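Local coordinates for protein acetyltransferase (Sinorhizobium meliloti, PDB 4JXR) that probably transfers the acetyl group of acetyl-CoA to an amine acceptor, as a phosphinothricin acetyltransferase-like member of the GNAT superfamily, at residues A[67-73]-A[86-92]; A[54-58]-A[107-112]; A[114-118]-A[179-183]. All coordinates share one frame; numbering follows the deposited sequence.

In the fold
Contact 1 lies near the centre of the chain but is only partly buried, pairing 67-73 with 86-92 in the middle of the mixed sheet through backbone hydrogen bonds and tyrosine side chains. Contact 2 is buried: 54-58, on the strand next to 66-74, is covered by helix 100-115 through apolar side chains and the flat face of an arginine. Contact 3, partly buried with its centre about 17 Å from the chain's, is the most peripheral; there the end of the same helix meets a loop of the C-terminal tail through rings and a cis-proline. Contacts 1 and 2 share the sheet; contacts 2 and 3 share the helix and touch where Tyr54 packs on Phe117.

Contact 1: A[67-73]-A[86-92]; sequences IGYAYAS and EDSIYLS
Tyr69 lays its phenol ring beside that of its cross-strand partner Tyr90, both side chains pointing the same way from the sheet. The ring planes are inclined by 28° and slid apart, with centroids 5.4 Å from each other, so overlap is slight; the closest side-chain touch is Tyr69 OH on Tyr90 CD2 at 3.4 Å. Tyr69 also covers the root of its neighbour, with CE1 3.6 Å from Tyr90 CB. Its CG sits between the backbone N and the carbonyl carbon (chi1 72°), which swings the ring over the adjacent strand. Tyr71 has a similar first torsion and bends over Ser88, whose CB lies 3.9 Å from the ring centroid in a CH-pi contact, over the face. A water 2.8 Å from Tyr90 OH, in the plane of that ring, makes a weaker, long bond to Tyr71 OH.

Beneath these side chains the strands run antiparallel, their axes 4.8 Å apart at the closest, as the two arms of a beta hairpin. Paired N-H and C=O groups join Tyr69 to Tyr90, Tyr71 to Ser88 and Ser73 to Glu86. At one end Ile67 O accepts twice: Ser92 OG meets it on a lone pair at 2.8 Å, and Ser92 N comes from a direction tilted 23° from the carbonyl plane. Ile67 and Gly68 both face Ala59, forming a classic beta bulge.

Ile89 and Leu91 belong to the acetyl-CoA site and point to the other face, where Ala70 CB meets Ile89 CG1. Helix 100-115 packs on that face, reaching Leu91 and Asp87, while Tyr69 and Tyr90 pack against helix 14-27; strand 56-60 flanks 67-73, and strand 119-125 flanks 86-92.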
loop_
_atom_site.group_PDB
_atom_site.type_symbol
_atom_site.label_atom_id
_atom_site.label_comp_id
_atom_site.label_asym_id
_atom_site.label_seq_id
_atom_site.Cartn_x
_atom_site.Cartn_y
_atom_site.Cartn_z
ATOM N N ILE A 67 12.578 24.637 2.006
ATOM C CA ILE A 67 13.468 23.796 2.805
ATOM C C ILE A 67 12.836 22.487 3.256
ATOM O O ILE A 67 13.482 21.676 3.874
ATOM C CB ILE A 67 14.057 24.584 4.000
ATOM C CG1 ILE A 67 12.955 25.120 4.896
ATOM C CG2 ILE A 67 14.959 25.716 3.464
ATOM C CD1 ILE A 67 13.428 25.727 6.175
ATOM N N GLY A 68 11.558 22.282 2.937
ATOM C CA GLY A 68 10.879 21.038 3.209
ATOM C C GLY A 68 9.569 21.039 2.477
ATOM O O GLY A 68 9.111 22.072 2.019
ATOM N N TYR A 69 8.935 19.848 2.396
ATOM C CA TYR A 69 7.622 19.770 1.751
ATOM C C TYR A 69 6.871 18.598 2.345
ATOM O O TYR A 69 7.448 17.716 2.987
ATOM C CB TYR A 69 7.731 19.677 0.229
ATOM C CG TYR A 69 8.245 18.358 -0.298
ATOM C CD1 TYR A 69 9.622 18.114 -0.441
ATOM C CD2 TYR A 69 7.405 17.356 -0.669
ATOM C CE1 TYR A 69 10.080 16.934 -0.909
ATOM C CE2 TYR A 69 7.861 16.171 -1.129
ATOM C CZ TYR A 69 9.205 15.936 -1.279
ATOM O OH TYR A 69 9.721 14.755 -1.742
ATOM N N ALA A 70 5.572 18.599 2.106
ATOM C CA ALA A 70 4.723 17.519 2.591
ATOM C C ALA A 70 3.476 17.455 1.739
ATOM O O ALA A 70 3.017 18.473 1.218
ATOM C CB ALA A 70 4.336 17.742 4.035
ATOM N N TYR A 71 2.903 16.272 1.661
ATOM C CA TYR A 71 1.626 16.130 0.990
ATOM C C TYR A 71 0.851 14.993 1.585
ATOM O O TYR A 71 1.416 14.104 2.234
ATOM C CB TYR A 71 1.783 15.952 -0.542
ATOM C CG TYR A 71 2.581 14.754 -0.952
ATOM C CD1 TYR A 71 2.019 13.490 -1.063
ATOM C CD2 TYR A 71 3.900 14.878 -1.336
ATOM C CE1 TYR A 71 2.777 12.402 -1.435
ATOM C CE2 TYR A 71 4.635 13.780 -1.729
ATOM C CZ TYR A 71 4.066 12.552 -1.780
ATOM O OH TYR A 71 4.808 11.479 -2.205
ATOM N N ALA A 72 -0.454 15.007 1.361
ATOM C CA ALA A 72 -1.294 13.862 1.566
ATOM C C ALA A 72 -1.637 13.253 0.236
ATOM O O ALA A 72 -1.715 13.957 -0.782
ATOM C CB ALA A 72 -2.578 14.246 2.304
ATOM N N SER A 73 -1.827 11.956 0.199
ATOM C CA SER A 73 -2.283 11.291 -0.989
ATOM C C SER A 73 -2.991 10.002 -0.575
ATOM O O SER A 73 -3.169 9.715 0.611
ATOM C CB SER A 73 -1.121 11.001 -1.911
ATOM O OG SER A 73 -1.622 10.569 -3.180
ATOM N N GLU A 86 -2.768 9.222 3.336
ATOM C CA GLU A 86 -1.458 8.910 3.857
ATOM C C GLU A 86 -0.612 10.157 3.770
ATOM O O GLU A 86 -0.600 10.833 2.724
ATOM C CB GLU A 86 -0.830 7.819 3.013
ATOM C CG GLU A 86 0.589 7.467 3.403
ATOM C CD GLU A 86 1.139 6.262 2.693
ATOM O OE1 GLU A 86 0.392 5.491 2.103
ATOM O OE2 GLU A 86 2.388 6.066 2.742
ATOM N N ASP A 87 0.179 10.475 4.799
ATOM C CA ASP A 87 1.050 11.621 4.764
ATOM C C ASP A 87 2.455 11.271 4.355
ATOM O O ASP A 87 2.962 10.205 4.726
ATOM C CB ASP A 87 1.133 12.334 6.153
ATOM C CG ASP A 87 1.737 11.545 7.239
ATOM O OD1 ASP A 87 1.006 10.662 7.812
ATOM O OD2 ASP A 87 2.895 11.856 7.619
ATOM N N SER A 88 3.096 12.202 3.660
ATOM C CA SER A 88 4.503 12.141 3.292
ATOM C C SER A 88 5.132 13.462 3.637
ATOM O O SER A 88 4.597 14.517 3.330
ATOM C CB SER A 88 4.646 11.929 1.798
ATOM O OG SER A 88 4.153 10.643 1.400
ATOM N N ILE A 89 6.273 13.445 4.330
ATOM C CA ILE A 89 6.967 14.632 4.807
ATOM C C ILE A 89 8.440 14.477 4.533
ATOM O O ILE A 89 9.033 13.484 4.929
ATOM C CB ILE A 89 6.765 14.828 6.305
ATOM C CG1 ILE A 89 5.311 14.856 6.703
ATOM C CG2 ILE A 89 7.480 16.106 6.777
ATOM C CD1 ILE A 89 5.155 14.792 8.179
ATOM N N TYR A 90 9.062 15.489 3.918
ATOM C CA TYR A 90 10.505 15.482 3.624
ATOM C C TYR A 90 11.098 16.823 3.979
ATOM O O TYR A 90 10.718 17.843 3.449
ATOM C CB TYR A 90 10.768 15.154 2.160
ATOM C CG TYR A 90 10.339 13.741 1.830
ATOM C CD1 TYR A 90 11.195 12.697 2.030
ATOM C CD2 TYR A 90 9.093 13.459 1.315
ATOM C CE1 TYR A 90 10.796 11.394 1.799
ATOM C CE2 TYR A 90 8.689 12.131 1.093
ATOM C CZ TYR A 90 9.553 11.131 1.372
ATOM O OH TYR A 90 9.160 9.825 1.141
ATOM N N LEU A 91 12.070 16.809 4.881
ATOM C CA LEU A 91 12.805 17.991 5.299
ATOM C C LEU A 91 14.224 17.927 4.801
ATOM O O LEU A 91 14.884 16.905 4.948
ATOM C CB LEU A 91 12.873 18.019 6.821
ATOM C CG LEU A 91 11.564 18.151 7.528
ATOM C CD1 LEU A 91 11.745 18.116 9.035
ATOM C CD2 LEU A 91 10.822 19.389 7.116
ATOM N N SER A 92 14.732 19.023 4.290
ATOM C CA SER A 92 16.167 19.152 4.029
ATOM C C SER A 92 16.901 19.055 5.357
ATOM O O SER A 92 16.364 19.379 6.432
ATOM C CB SER A 92 16.468 20.459 3.363
ATOM O OG SER A 92 16.232 21.540 4.175
HETATM O O HOH W 1 6.658 9.476 -0.065
#

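Contact 2: A[54-58]-A[107-112]; sequences YPYVV and ELVGRC
Pro55 presses CB against one face of the Arg111 guanidinium, 3.8 Å from CZ and over the middle of the group. The arginine reaches this position by folding back: its first three torsions all turn in the same sense (chi2 -78°), curling the chain so that one face of the guanidinium lies over Pro55 CB. Pro55 CG, meanwhile, leans on Cys112 SG at 3.9 Å, so this one ring fills the angle between two consecutive helix residues.

Helix 100-115 here covers the sheet face of strand 56-60, running at 147° to it; the helix follows strand 84-91 in the chain and is the one that, in the GNAT fold, starts beside the acetyl-CoA site. Leu108 turns its CD2 branch down between Pro55 and Val57, coming within 4.2 Å of Pro55 CG, and continues onto Ala70 of the next strand.

Val57, two residues on, faces the helix again. In one of its two conformers CG1 lies 3.8 Å from both Glu107 OE2 and Arg111 NH1, beside the salt bridge that links them one helical turn apart. Glu107 sends CG anti to its backbone N and then kinks at chi2, which carries the carboxylate toward the arginine. Arg111 NH1 gives Glu107 OE2 a 2.8 Å bond that lies in the guanidinium plane but meets the carboxylate on its anti side, 33° out of plane. The same NH1 forms a second salt bridge, to Asp8 OD1 on strand 5-8, which probably helps fix the rotation of the guanidinium above Pro55.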
loop_
_atom_site.group_PDB
_atom_site.type_symbol
_atom_site.label_atom_id
_atom_site.label_comp_id
_atom_site.label_asym_id
_atom_site.label_seq_id
_atom_site.Cartn_x
_atom_site.Cartn_y
_atom_site.Cartn_z
ATOM N N TYR A 54 -5.765 16.709 -3.223
ATOM C CA TYR A 54 -5.005 16.581 -1.997
ATOM C C TYR A 54 -4.095 17.784 -1.779
ATOM O O TYR A 54 -3.594 18.357 -2.745
ATOM C CB TYR A 54 -4.132 15.322 -2.092
ATOM C CG TYR A 54 -4.860 14.022 -2.169
ATOM C CD1 TYR A 54 -5.710 13.575 -1.163
ATOM C CD2 TYR A 54 -4.671 13.154 -3.229
ATOM C CE1 TYR A 54 -6.324 12.350 -1.212
ATOM C CE2 TYR A 54 -5.278 11.912 -3.285
ATOM C CZ TYR A 54 -6.107 11.495 -2.265
ATOM O OH TYR A 54 -6.671 10.268 -2.339
ATOM N N PRO A 55 -3.795 18.114 -0.537
ATOM C CA PRO A 55 -2.919 19.239 -0.219
ATOM C C PRO A 55 -1.456 18.859 -0.427
ATOM O O PRO A 55 -1.013 17.763 -0.072
ATOM C CB PRO A 55 -3.212 19.522 1.246
ATOM C CG PRO A 55 -3.622 18.154 1.796
ATOM C CD PRO A 55 -4.397 17.549 0.670
ATOM N N TYR A 56 -0.695 19.820 -0.923
ATOM C CA TYR A 56 0.743 19.664 -1.189
ATOM C C TYR A 56 1.373 20.994 -0.801
ATOM O O TYR A 56 1.024 22.043 -1.396
ATOM C CB TYR A 56 0.946 19.306 -2.665
ATOM C CG TYR A 56 2.283 18.708 -3.043
ATOM C CD1 TYR A 56 3.494 19.247 -2.601
ATOM C CD2 TYR A 56 2.369 17.608 -3.866
ATOM C CE1 TYR A 56 4.709 18.699 -3.003
ATOM C CE2 TYR A 56 3.554 17.064 -4.278
ATOM C CZ TYR A 56 4.745 17.651 -3.854
ATOM O OH TYR A 56 5.990 17.162 -4.247
ATOM N N VAL A 57 2.214 20.997 0.221
ATOM C CA VAL A 57 2.694 22.195 0.859
ATOM C C VAL A 57 4.208 22.216 0.996
ATOM O O VAL A 57 4.869 21.169 0.946
ATOM C CB VAL A 57 1.994 22.397 2.239
ATOM C CG1 VAL A 57 0.454 22.395 2.110
ATOM C CG2 VAL A 57 2.397 21.355 3.216
ATOM N N VAL A 58 4.737 23.412 1.111
ATOM C CA VAL A 58 6.153 23.614 1.350
ATOM C C VAL A 58 6.359 24.433 2.623
ATOM O O VAL A 58 5.505 25.225 3.027
ATOM C CB VAL A 58 6.860 24.305 0.170
ATOM C CG1 VAL A 58 6.879 23.396 -1.053
ATOM C CG2 VAL A 58 6.215 25.648 -0.180
ATOM N N GLU A 107 -0.399 20.897 9.369
ATOM C CA GLU A 107 -1.069 21.404 8.195
ATOM C C GLU A 107 -1.753 20.292 7.441
ATOM O O GLU A 107 -2.902 20.433 7.036
ATOM C CB GLU A 107 -0.052 22.161 7.321
ATOM C CG GLU A 107 -0.499 22.555 5.922
ATOM C CD GLU A 107 -1.536 23.631 5.767
ATOM O OE1 GLU A 107 -2.134 24.082 6.755
ATOM O OE2 GLU A 107 -1.795 24.056 4.614
ATOM N N LEU A 108 -1.097 19.161 7.211
ATOM C CA LEU A 108 -1.761 18.063 6.535
ATOM C C LEU A 108 -2.973 17.591 7.323
ATOM O O LEU A 108 -4.023 17.326 6.725
ATOM C CB LEU A 108 -0.813 16.917 6.280
ATOM C CG LEU A 108 0.374 17.180 5.356
ATOM C CD1 LEU A 108 1.148 15.907 5.170
ATOM C CD2 LEU A 108 -0.075 17.743 4.017
ATOM N N VAL A 109 -2.820 17.387 8.633
ATOM C CA VAL A 109 -3.917 16.943 9.470
ATOM C C VAL A 109 -5.073 17.937 9.368
ATOM O O VAL A 109 -6.236 17.553 9.176
ATOM C CB VAL A 109 -3.469 16.729 10.903
ATOM C CG1 VAL A 109 -4.656 16.566 11.849
ATOM C CG2 VAL A 109 -2.530 15.541 11.018
ATOM N N GLY A 110 -4.796 19.218 9.533
ATOM C CA GLY A 110 -5.839 20.217 9.476
ATOM C C GLY A 110 -6.528 20.284 8.135
ATOM O O GLY A 110 -7.759 20.324 8.028
ATOM N N ARG A 111 -5.727 20.319 7.071
ATOM C CA ARG A 111 -6.262 20.391 5.711
ATOM C C ARG A 111 -7.162 19.205 5.442
ATOM O O ARG A 111 -8.257 19.349 4.890
ATOM C CB ARG A 111 -5.150 20.459 4.694
ATOM C CG ARG A 111 -4.421 21.805 4.679
ATOM C CD ARG A 111 -5.223 22.861 3.936
ATOM N NE ARG A 111 -5.234 22.691 2.485
ATOM C CZ ARG A 111 -4.263 23.110 1.684
ATOM N NH1 ARG A 111 -3.126 23.568 2.167
ATOM N NH2 ARG A 111 -4.411 23.078 0.375
ATOM N N CYS A 112 -6.689 17.985 5.758
ATOM C CA CYS A 112 -7.461 16.800 5.428
ATOM C C CYS A 112 -8.696 16.716 6.315
ATOM O O CYS A 112 -9.702 16.181 5.848
ATOM C CB CYS A 112 -6.561 15.580 5.485
ATOM S SG CYS A 112 -5.339 15.522 4.152
#

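Contact 3: A[114-118]-A[179-183]; sequences ALGFR and YPDTL
Phe117 takes Pro180 over one ring face and Tyr179 at its tip, just after helix 100-115 ends in a Schellman motif at Gly116. The glycine's positive phi (108°) turns the chain out of the helix and brings Phe117 round to face the C-terminal loop, where Pro180 opens a type I beta turn closed by Leu183 N on Pro180 O.

From CB the phenyl group leaves with CG anti to the carbonyl carbon (chi1 -59°), which directs the ring toward Pro180 and Tyr179. CD1 is the first ring atom to meet the loop, 3.7 Å from Pro180 CG, which sits over one ring face in a CH-pi contact. The next atom, CE1, is held more closely, 3.4 Å from Pro180 CB, and also meets Leu183 CD1 at the ring edge. At the tip, CZ touches Tyr179 OH at 3.4 Å, near the phenyl plane, and lies 3.7 Å from Tyr179 CE2. CE2 of Phe117, on the remaining flank, brushes Tyr179 CE2 at 3.9 Å. The two aromatic planes stand at 84°.

The peptide bond before Pro180 is cis. Tyr179 packs one face on CB of that same proline, while its CG lies anti to its own backbone N and its ring reaches back toward the helix end. There CE2 rests 4.2 Å from Leu115 CB. The phenol oxygen bonds to Asn52 O, and Leu183 leans on Tyr54, which ties the loop to the chain just ahead of strand 56-60. Pro180 is also backed by Phe83. No hydrogen bond joins the two segments; at the helix end Pro180 CD meets two carbonyl oxygens, Leu115 O at 3.5 Å and Gly116 O at 3.6 Å.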
loop_
_atom_site.group_PDB
_atom_site.type_symbol
_atom_site.label_atom_id
_atom_site.label_comp_id
_atom_site.label_asym_id
_atom_site.label_seq_id
_atom_site.Cartn_x
_atom_site.Cartn_y
_atom_site.Cartn_z
ATOM N N ALA A 114 -10.437 19.434 7.250
ATOM C CA ALA A 114 -11.312 20.377 6.572
ATOM C C ALA A 114 -11.889 19.810 5.292
ATOM O O ALA A 114 -13.056 20.088 4.954
ATOM C CB ALA A 114 -10.573 21.679 6.287
ATOM N N LEU A 115 -11.091 19.070 4.535
ATOM C CA LEU A 115 -11.519 18.522 3.261
ATOM C C LEU A 115 -12.511 17.390 3.398
ATOM O O LEU A 115 -13.207 17.121 2.414
ATOM C CB LEU A 115 -10.304 18.085 2.450
ATOM C CG LEU A 115 -9.478 19.206 1.846
ATOM C CD1 LEU A 115 -8.124 18.666 1.348
ATOM C CD2 LEU A 115 -10.202 19.921 0.765
ATOM N N GLY A 116 -12.576 16.719 4.535
ATOM C CA GLY A 116 -13.548 15.688 4.787
ATOM C C GLY A 116 -13.029 14.273 4.812
ATOM O O GLY A 116 -13.811 13.334 4.850
ATOM N N PHE A 117 -11.710 14.065 4.797
ATOM C CA PHE A 117 -11.157 12.747 5.052
ATOM C C PHE A 117 -11.409 12.339 6.500
ATOM O O PHE A 117 -11.632 13.192 7.358
ATOM C CB PHE A 117 -9.672 12.714 4.689
ATOM C CG PHE A 117 -9.404 13.056 3.235
ATOM C CD1 PHE A 117 -9.642 12.108 2.258
ATOM C CD2 PHE A 117 -8.992 14.289 2.842
ATOM C CE1 PHE A 117 -9.458 12.406 0.935
ATOM C CE2 PHE A 117 -8.780 14.588 1.545
ATOM C CZ PHE A 117 -9.027 13.655 0.558
ATOM N N ARG A 118 -11.352 11.040 6.749
ATOM C CA ARG A 118 -11.740 10.491 8.065
ATOM C C ARG A 118 -10.625 9.729 8.799
ATOM O O ARG A 118 -10.758 9.519 9.967
ATOM C CB ARG A 118 -12.976 9.601 7.932
ATOM C CG ARG A 118 -14.226 10.357 7.455
ATOM C CD ARG A 118 -14.643 11.471 8.419
ATOM N NE ARG A 118 -15.998 11.958 8.087
ATOM C CZ ARG A 118 -17.102 11.330 8.477
ATOM N NH1 ARG A 118 -17.077 10.257 9.222
ATOM N NH2 ARG A 118 -18.266 11.820 8.079
ATOM N N TYR A 179 -16.957 15.907 -1.982
ATOM C CA TYR A 179 -15.566 15.496 -1.813
ATOM C C TYR A 179 -15.319 15.198 -0.345
ATOM O O TYR A 179 -15.733 15.967 0.478
ATOM C CB TYR A 179 -14.656 16.641 -2.300
ATOM C CG TYR A 179 -13.161 16.292 -2.327
ATOM C CD1 TYR A 179 -12.611 15.745 -3.447
ATOM C CD2 TYR A 179 -12.339 16.522 -1.241
ATOM C CE1 TYR A 179 -11.251 15.425 -3.521
ATOM C CE2 TYR A 179 -11.000 16.177 -1.279
ATOM C CZ TYR A 179 -10.440 15.656 -2.425
ATOM O OH TYR A 179 -9.104 15.353 -2.427
ATOM N N PRO A 180 -14.582 14.100 -0.019
ATOM C CA PRO A 180 -13.860 13.180 -0.932
ATOM C C PRO A 180 -14.669 11.955 -1.334
ATOM O O PRO A 180 -14.111 11.015 -1.910
ATOM C CB PRO A 180 -12.619 12.814 -0.101
ATOM C CG PRO A 180 -13.182 12.768 1.297
ATOM C CD PRO A 180 -14.166 13.912 1.365
ATOM N N ASP A 181 -15.987 11.936 -1.086
ATOM C CA ASP A 181 -16.814 10.819 -1.543
ATOM C C ASP A 181 -16.758 10.661 -3.041
ATOM O O ASP A 181 -17.031 9.566 -3.553
ATOM C CB ASP A 181 -18.277 11.052 -1.126
ATOM C CG ASP A 181 -19.127 9.862 -1.372
ATOM O OD1 ASP A 181 -18.797 8.760 -0.915
ATOM O OD2 ASP A 181 -20.199 10.012 -2.029
ATOM N N THR A 182 -16.461 11.735 -3.741
ATOM C CA THR A 182 -16.394 11.763 -5.184
ATOM C C THR A 182 -15.107 11.189 -5.791
ATOM O O THR A 182 -14.996 11.084 -7.003
ATOM C CB THR A 182 -16.565 13.197 -5.665
ATOM O OG1 THR A 182 -15.623 13.996 -4.951
ATOM C CG2 THR A 182 -17.950 13.706 -5.350
ATOM N N LEU A 183 -14.107 10.847 -4.948
ATOM C CA LEU A 183 -12.861 10.266 -5.451
ATOM C C LEU A 183 -13.045 8.808 -5.784
ATOM O O LEU A 183 -13.696 8.040 -5.086
ATOM C CB LEU A 183 -11.751 10.361 -4.410
ATOM C CG LEU A 183 -11.073 11.697 -4.253
ATOM C CD1 LEU A 183 -10.171 11.650 -3.047
ATOM C CD2 LEU A 183 -10.261 12.017 -5.467
#